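Local coordinates for protein LRA-12 (Uncultured bacterium, PDB 5AEB) that probably hydrolyses beta-lactam antibiotics, carbapenems among them, as a class B3 metallo-beta-lactamase with two zinc ions in its active site, at residues A[37-41]-A[52-56]; A[174-179]-A[243-249]; A[212-216]-A[258-262]. One frame throughout, in Å; residues are numbered along the deposited sequence.

Contact 1 of 3, residues A[37-41]-A[52-56]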
# COMPACT_ATOMS: atom_id res chain seq x y z
N ASP A 37 -6.74 -5.57 -9.13
CA ASP A 37 -7.15 -4.94 -7.85
C ASP A 37 -6.07 -4.76 -6.75
O ASP A 37 -6.21 -3.89 -5.91
CB ASP A 37 -8.37 -5.63 -7.22
CG ASP A 37 -9.07 -4.75 -6.16
OD1 ASP A 37 -9.48 -3.60 -6.45
OD2 ASP A 37 -9.22 -5.21 -5.02
N LEU A 38 -5.00 -5.56 -6.74
CA LEU A 38 -3.94 -5.36 -5.73
C LEU A 38 -2.91 -4.36 -6.23
O LEU A 38 -2.15 -4.63 -7.15
CB LEU A 38 -3.33 -6.68 -5.26
CG LEU A 38 -4.39 -7.71 -4.86
CD1 LEU A 38 -3.76 -9.00 -4.35
CD2 LEU A 38 -5.31 -7.11 -3.79
N ALA A 39 -2.91 -3.19 -5.62
CA ALA A 39 -2.15 -2.05 -6.14
C ALA A 39 -0.73 -2.11 -5.66
O ALA A 39 -0.46 -2.21 -4.45
CB ALA A 39 -2.80 -0.74 -5.72
N CYS A 40 0.18 -2.10 -6.62
CA CYS A 40 1.62 -2.05 -6.36
C CYS A 40 2.17 -0.91 -7.19
O CYS A 40 1.70 -0.66 -8.32
CB CYS A 40 2.27 -3.35 -6.80
SG CYS A 40 1.47 -4.77 -6.04
N TYR A 41 3.17 -0.24 -6.64
CA TYR A 41 3.68 0.95 -7.26
C TYR A 41 5.18 0.88 -7.38
O TYR A 41 5.86 0.27 -6.53
CB TYR A 41 3.27 2.19 -6.46
CG TYR A 41 1.77 2.30 -6.29
CD1 TYR A 41 0.96 2.80 -7.31
CD2 TYR A 41 1.16 1.88 -5.11
CE1 TYR A 41 -0.42 2.89 -7.16
CE2 TYR A 41 -0.22 1.94 -4.96
CZ TYR A 41 -1.00 2.46 -5.98
OH TYR A 41 -2.37 2.52 -5.81
N VAL A 52 6.31 -0.37 -3.83
CA VAL A 52 5.37 -0.27 -2.69
C VAL A 52 4.33 -1.37 -2.89
O VAL A 52 3.65 -1.39 -3.93
CB VAL A 52 4.66 1.10 -2.64
CG1 VAL A 52 3.72 1.18 -1.44
CG2 VAL A 52 5.66 2.27 -2.62
N ASN A 53 4.27 -2.30 -1.93
CA ASN A 53 3.38 -3.47 -1.98
C ASN A 53 3.72 -4.55 -2.99
O ASN A 53 4.35 -4.28 -3.99
CB ASN A 53 1.90 -3.08 -2.16
CG ASN A 53 1.39 -2.19 -1.03
OD1 ASN A 53 1.92 -2.23 0.11
ND2 ASN A 53 0.38 -1.40 -1.32
N THR A 54 3.28 -5.76 -2.70
CA THR A 54 3.14 -6.81 -3.73
C THR A 54 1.65 -7.24 -3.77
O THR A 54 0.80 -6.59 -3.17
CB THR A 54 4.02 -8.06 -3.43
OG1 THR A 54 3.46 -8.77 -2.32
CG2 THR A 54 5.42 -7.65 -3.09
N GLY A 55 1.33 -8.27 -4.54
CA GLY A 55 -0.01 -8.85 -4.49
C GLY A 55 0.08 -10.10 -3.63
O GLY A 55 0.81 -10.11 -2.63
N LEU A 56 -0.65 -11.16 -4.03
CA LEU A 56 -0.60 -12.45 -3.34
C LEU A 56 0.74 -13.17 -3.59
O LEU A 56 1.56 -12.70 -4.36
CB LEU A 56 -1.76 -13.35 -3.79
CG LEU A 56 -3.14 -12.68 -3.70
CD1 LEU A 56 -4.16 -13.34 -4.63
CD2 LEU A 56 -3.61 -12.68 -2.25
O HOH W 1 -1.30 -4.63 -2.84
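Tyr41 and Val52 pair through their backbones as an antiparallel hydrogen-bonded pair, Tyr41 N giving to Val52 O at 3.0 Å and Val52 N to Tyr41 O at 2.8 Å. Val52 O is also met by the backbone of Cys40, whose CA lies 3.2 Å away in a CA-H...O contact. The thiol of Cys40, anti to its own carbonyl carbon (chi1 -54°), lies against the Thr54-Gly55 peptide, SG 3.4 Å from Thr54 C. Asn53 sends its amide back across the gap, where ND2 makes a weak hydrogen bond of 3.3 Å to Ala39 O. A water between Ala39 O and Thr54 O bridges the segments beyond the Tyr41-Val52 pair. This is the open end of the beta hairpin formed by strands 41-45 and 48-52, in the first sheet of the metallo-beta-lactamase alpha-beta/beta-alpha sandwich; Asn53, with a positive phi of 71°, takes the chain out of strand 48-52 toward helix 60-69. Further along, Leu38 carries the apolar contact: its CD1 lies 3.8 Å from Gly55 CA and 3.8 Å from Leu56 CG, the two leucine side chains crossing at about a right angle. The second shell fixes these groups from outside. Asn53 OD1 accepts from Thr82 OG1 and Thr83 N, which sets the turn of its amide, while Thr54 OG1 is bonded to Ala92 N. Leu38 packs on the zinc ligands Asp88 and His227, and neighbouring Asp37 bonds through OD2 to ND1 of the same His227, a second-shell residue steadying a first-shell one.

Contact 2 of 3, residues A[174-179]-A[243-249]. With SO4 (sulfate ion), chain F.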
# COMPACT_ATOMS: atom_id res chain seq x y z
N ASP A 174 6.88 15.71 -13.70
CA ASP A 174 7.15 15.46 -15.10
C ASP A 174 7.85 16.71 -15.66
O ASP A 174 8.35 17.52 -14.88
CB ASP A 174 5.87 15.05 -15.85
CG ASP A 174 4.74 16.07 -15.74
OD1 ASP A 174 5.02 17.30 -15.65
OD2 ASP A 174 3.56 15.64 -15.79
N GLU A 175 7.90 16.87 -16.99
CA GLU A 175 8.58 18.04 -17.58
C GLU A 175 7.81 19.35 -17.49
O GLU A 175 8.40 20.42 -17.68
CB GLU A 175 8.97 17.78 -19.04
CG GLU A 175 10.34 17.14 -19.20
CD GLU A 175 10.65 16.77 -20.64
OE1 GLU A 175 10.18 17.48 -21.57
OE2 GLU A 175 11.35 15.76 -20.85
N GLN A 176 6.52 19.27 -17.19
CA GLN A 176 5.65 20.46 -17.10
C GLN A 176 5.29 20.88 -15.67
O GLN A 176 5.07 22.06 -15.40
CB GLN A 176 4.36 20.23 -17.91
CG GLN A 176 4.55 20.27 -19.43
CD GLN A 176 5.12 21.60 -19.94
OE1 GLN A 176 4.71 22.68 -19.49
NE2 GLN A 176 6.05 21.52 -20.89
N ARG A 177 5.24 19.91 -14.77
CA ARG A 177 4.62 20.11 -13.47
C ARG A 177 5.04 19.12 -12.39
O ARG A 177 5.38 17.96 -12.67
CB ARG A 177 3.08 20.08 -13.65
CG ARG A 177 2.32 20.05 -12.36
CD ARG A 177 0.86 20.38 -12.54
NE ARG A 177 0.22 20.33 -11.24
CZ ARG A 177 -1.08 20.44 -11.03
NH1 ARG A 177 -1.91 20.60 -12.06
NH2 ARG A 177 -1.55 20.37 -9.81
N SER A 178 5.01 19.62 -11.15
CA SER A 178 5.24 18.87 -9.94
C SER A 178 3.88 18.46 -9.30
O SER A 178 2.88 19.20 -9.38
CB SER A 178 6.12 19.72 -9.01
OG SER A 178 6.57 19.00 -7.88
N TYR A 179 3.83 17.25 -8.72
CA TYR A 179 2.61 16.70 -8.09
C TYR A 179 2.90 16.17 -6.69
O TYR A 179 3.91 15.49 -6.46
CB TYR A 179 2.01 15.55 -8.90
CG TYR A 179 1.59 15.90 -10.29
CD1 TYR A 179 0.33 16.41 -10.53
CD2 TYR A 179 2.46 15.72 -11.38
CE1 TYR A 179 -0.08 16.73 -11.82
CE2 TYR A 179 2.07 16.05 -12.67
CZ TYR A 179 0.78 16.55 -12.88
OH TYR A 179 0.33 16.89 -14.13
N TYR A 243 -0.26 8.94 -20.93
CA TYR A 243 0.01 9.75 -19.75
C TYR A 243 -1.07 10.81 -19.45
O TYR A 243 -1.35 11.67 -20.27
CB TYR A 243 1.38 10.41 -19.92
CG TYR A 243 1.90 11.08 -18.68
CD1 TYR A 243 2.07 10.36 -17.51
CD2 TYR A 243 2.24 12.44 -18.68
CE1 TYR A 243 2.56 10.96 -16.37
CE2 TYR A 243 2.72 13.05 -17.54
CZ TYR A 243 2.88 12.30 -16.39
OH TYR A 243 3.36 12.86 -15.25
N ASN A 244 -1.69 10.72 -18.27
CA ASN A 244 -2.67 11.71 -17.85
C ASN A 244 -2.83 11.82 -16.34
O ASN A 244 -3.80 11.29 -15.79
CB ASN A 244 -4.05 11.42 -18.45
CG ASN A 244 -5.00 12.61 -18.34
OD1 ASN A 244 -4.58 13.76 -18.15
ND2 ASN A 244 -6.30 12.33 -18.47
N PRO A 245 -1.89 12.53 -15.67
CA PRO A 245 -1.93 12.73 -14.20
C PRO A 245 -3.26 13.31 -13.70
O PRO A 245 -3.70 13.02 -12.56
CB PRO A 245 -0.82 13.74 -13.93
CG PRO A 245 0.00 13.81 -15.17
CD PRO A 245 -0.76 13.22 -16.31
N LYS A 246 -3.90 14.12 -14.54
CA LYS A 246 -5.10 14.84 -14.07
C LYS A 246 -6.31 13.94 -13.77
O LYS A 246 -7.13 14.28 -12.91
CB LYS A 246 -5.42 16.03 -14.99
CG LYS A 246 -4.33 17.10 -14.89
CD LYS A 246 -4.44 18.15 -15.97
CE LYS A 246 -3.28 19.12 -15.91
NZ LYS A 246 -3.52 20.21 -16.91
N SER A 247 -6.38 12.77 -14.42
CA SER A 247 -7.48 11.85 -14.16
C SER A 247 -7.43 11.24 -12.75
O SER A 247 -8.42 10.66 -12.28
CB SER A 247 -7.60 10.79 -15.25
OG SER A 247 -6.34 10.31 -15.65
N PHE A 248 -6.30 11.46 -12.06
CA PHE A 248 -6.12 10.98 -10.70
C PHE A 248 -6.29 12.08 -9.64
O PHE A 248 -6.16 11.83 -8.44
CB PHE A 248 -4.78 10.24 -10.58
CG PHE A 248 -4.75 8.96 -11.38
CD1 PHE A 248 -5.35 7.81 -10.90
CD2 PHE A 248 -4.16 8.93 -12.64
CE1 PHE A 248 -5.34 6.65 -11.65
CE2 PHE A 248 -4.13 7.78 -13.39
CZ PHE A 248 -4.74 6.64 -12.91
N MET A 249 -6.61 13.29 -10.10
CA MET A 249 -6.96 14.38 -9.22
C MET A 249 -8.44 14.22 -8.85
O MET A 249 -9.31 14.31 -9.72
CB MET A 249 -6.65 15.72 -9.87
CG MET A 249 -5.15 16.00 -10.06
SD MET A 249 -4.88 17.65 -10.84
CE MET A 249 -3.09 17.56 -11.00
S SO4 F . 7.27 13.96 -19.43
O1 SO4 F . 7.18 15.44 -19.52
O2 SO4 F . 8.43 13.63 -18.56
O3 SO4 F . 7.44 13.39 -20.79
O4 SO4 F . 5.99 13.44 -18.90
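The ring of Tyr179 receives the methyl of Met249 at its edge, near the ring plane, Tyr179 CE1 to Met249 CE a short 3.2 Å, and Asp174 OD2 stands at the edges of both tyrosine rings, Tyr179 and Tyr243. The same methyl, at the end of the extended Met249 chain, lies over one face of the Arg177 guanidinium, toward its rim; Arg177 CG lies likewise over one face of the Tyr179 ring, toward its rim. Pro245 crosses Tyr179 at about a right angle, its CB 3.4 Å from Tyr179 CZ and its CG 3.3 Å from Tyr179 OH. On Tyr243, Pro245 CD sits over the centre of one face. At the edge, Tyr243 OH donates to the anti lone pair of Asp174 OD2 at 2.8 Å, with carboxylate and ring planes 75° apart. The other oxygen, OD1, turns inward along its own segment, forming an Asx turn with Gln176 N at 2.9 Å that Arg177 N, at 2.8 Å, widens to an Asx motif. One carboxylate thus shapes the tight connection between the hairpin strands 166-173 and 178-184 and ties it to Tyr243, just ahead of the 3-10 segment 245-248. Tyr243 OH also bonds to Gly28 N, and Arg25 makes a cation-pi contact with the Tyr243 ring. A sulfate, probably from the crystallisation liquor, is held by Glu175 N at 3.0 Å and by Arg25 NH1.

Contact 3 of 3, residues A[212-216]-A[258-262]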
# COMPACT_ATOMS: atom_id res chain seq x y z
N LEU A 212 -8.61 8.57 10.83
CA LEU A 212 -9.69 9.30 10.14
C LEU A 212 -9.48 10.83 10.17
O LEU A 212 -9.50 11.49 9.12
CB LEU A 212 -11.05 8.92 10.72
CG LEU A 212 -11.43 7.50 10.35
CD1 LEU A 212 -12.39 6.96 11.38
CD2 LEU A 212 -12.02 7.46 8.94
N GLN A 213 -9.25 11.37 11.36
CA GLN A 213 -8.93 12.78 11.54
C GLN A 213 -7.64 13.22 10.77
O GLN A 213 -7.67 14.20 10.01
CB GLN A 213 -8.82 13.08 13.04
CG GLN A 213 -8.20 14.42 13.37
CD GLN A 213 -9.21 15.55 13.40
OE1 GLN A 213 -8.83 16.73 13.51
NE2 GLN A 213 -10.51 15.21 13.31
N ALA A 214 -6.54 12.49 10.95
CA ALA A 214 -5.29 12.79 10.26
C ALA A 214 -5.45 12.75 8.72
O ALA A 214 -4.95 13.63 8.02
CB ALA A 214 -4.19 11.83 10.70
N MET A 215 -6.14 11.74 8.21
CA MET A 215 -6.32 11.61 6.73
C MET A 215 -7.19 12.68 6.09
O MET A 215 -6.92 13.10 4.95
CB MET A 215 -6.77 10.21 6.32
CG MET A 215 -5.64 9.17 6.44
SD MET A 215 -6.16 7.49 6.07
CE MET A 215 -5.75 7.50 4.32
N LYS A 216 -8.26 13.09 6.78
CA LYS A 216 -9.13 14.17 6.30
C LYS A 216 -8.33 15.46 6.09
O LYS A 216 -8.60 16.21 5.14
CB LYS A 216 -10.31 14.44 7.25
CG LYS A 216 -11.44 13.41 7.15
CD LYS A 216 -12.33 13.39 8.40
CE LYS A 216 -13.03 12.03 8.59
NZ LYS A 216 -14.51 12.15 8.40
N LEU A 258 -13.66 8.67 2.73
CA LEU A 258 -13.41 8.81 4.17
C LEU A 258 -14.72 9.00 4.97
O LEU A 258 -14.81 8.57 6.13
CB LEU A 258 -12.42 9.93 4.47
CG LEU A 258 -10.96 9.71 4.08
CD1 LEU A 258 -10.17 10.96 4.40
CD2 LEU A 258 -10.33 8.48 4.75
N ASP A 259 -15.70 9.68 4.36
CA ASP A 259 -17.03 9.82 4.92
C ASP A 259 -17.62 8.43 5.20
O ASP A 259 -17.99 8.14 6.33
CB ASP A 259 -17.91 10.56 3.92
CG ASP A 259 -19.08 11.24 4.56
OD1 ASP A 259 -19.31 11.09 5.78
OD2 ASP A 259 -19.79 11.96 3.84
N LYS A 260 -17.68 7.59 4.16
CA LYS A 260 -18.13 6.20 4.27
C LYS A 260 -17.36 5.43 5.35
O LYS A 260 -17.95 4.74 6.18
CB LYS A 260 -17.98 5.49 2.95
CG LYS A 260 -19.14 5.77 2.01
CD LYS A 260 -18.72 5.88 0.55
CE LYS A 260 -18.26 4.52 -0.02
NZ LYS A 260 -17.22 4.65 -1.08
N LEU A 261 -16.05 5.59 5.39
CA LEU A 261 -15.27 4.86 6.35
C LEU A 261 -15.49 5.40 7.78
O LEU A 261 -15.39 4.66 8.76
CB LEU A 261 -13.80 4.83 5.95
CG LEU A 261 -13.47 4.18 4.59
CD1 LEU A 261 -12.02 4.44 4.29
CD2 LEU A 261 -13.78 2.68 4.53
N GLN A 262 -15.78 6.69 7.88
CA GLN A 262 -16.15 7.34 9.14
C GLN A 262 -17.45 6.73 9.72
O GLN A 262 -17.48 6.35 10.89
CB GLN A 262 -16.27 8.84 8.94
CG GLN A 262 -16.95 9.61 10.07
CD GLN A 262 -16.08 9.68 11.32
OE1 GLN A 262 -14.87 9.86 11.23
NE2 GLN A 262 -16.70 9.51 12.48
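Gln262 leaves its helix with CG anti to the backbone N (chi1 166°) and then bends at chi2 (71°), a fold that turns OE1 toward Leu212 and Lys216 of the facing helix. Leu258 instead sets CG beside its backbone N and runs on extended, pushing CD1 into the flank of helix 204-216. Leu258 buries the largest area of the contact, and its CD1 makes the close approaches: it lies 3.7 Å from Lys216 N and 4.0 Å from Met215 CB, so it touches backbone as well as side chain. Lys216 CG is 3.9 Å from the same Leu258 CD1, the two side chains running antiparallel alongside each other. Beyond this the lysine bends at its end and brings NZ across Gln262 at about a right angle, 3.7 Å from OE1, close without a hydrogen bond; Gln262 NE2 is taken by Glu266. Leu212 answers from its own helix. Its CD1 lies 3.8 Å from Gln262 OE1, and its CD2 lies against the helical backbone where Gln262 N bonds to Leu258 O, 4.0 Å from that N and 4.4 Å from Leu261 CB. Polar groups then finish the last turn of helix 204-216: Tyr254 OH meets Met215 O, and Arg251 NH2 meets Lys216 O, both from the start of helix 251-267. The axes of segments 212-216 and 258-262 come within 10.9 Å and run almost antiparallel, at 169°. Inward, Leu212 and Leu261 both pack on Pro187, and Met215 on His158. This is a pair of antiparallel helices of the kind that covers the outside of a sheet in the alpha-beta/beta-alpha sandwich of metallo-beta-lactamases.

Overall arrangement
From the N terminus, contact 1 comes first and closes locally before the others open, drawing together the two ends of hairpin 41-52 in the first sheet, beside the zinc site. Contact 2 then opens at 174-179, the turn and first strand residues of a hairpin in the second sheet, and contact 3 opens at 212-216, near the end of helix 204-216. Contact 2 closes at 243-249 and contact 3 at 258-262, so the two long loops cross instead of nesting. Their centres are about 25 Å apart: contact 2 joins the hairpin turn to the segment leading into helix 251-267, and contact 3 joins that helix to helix 204-216, while contact 1 lies nearest the middle.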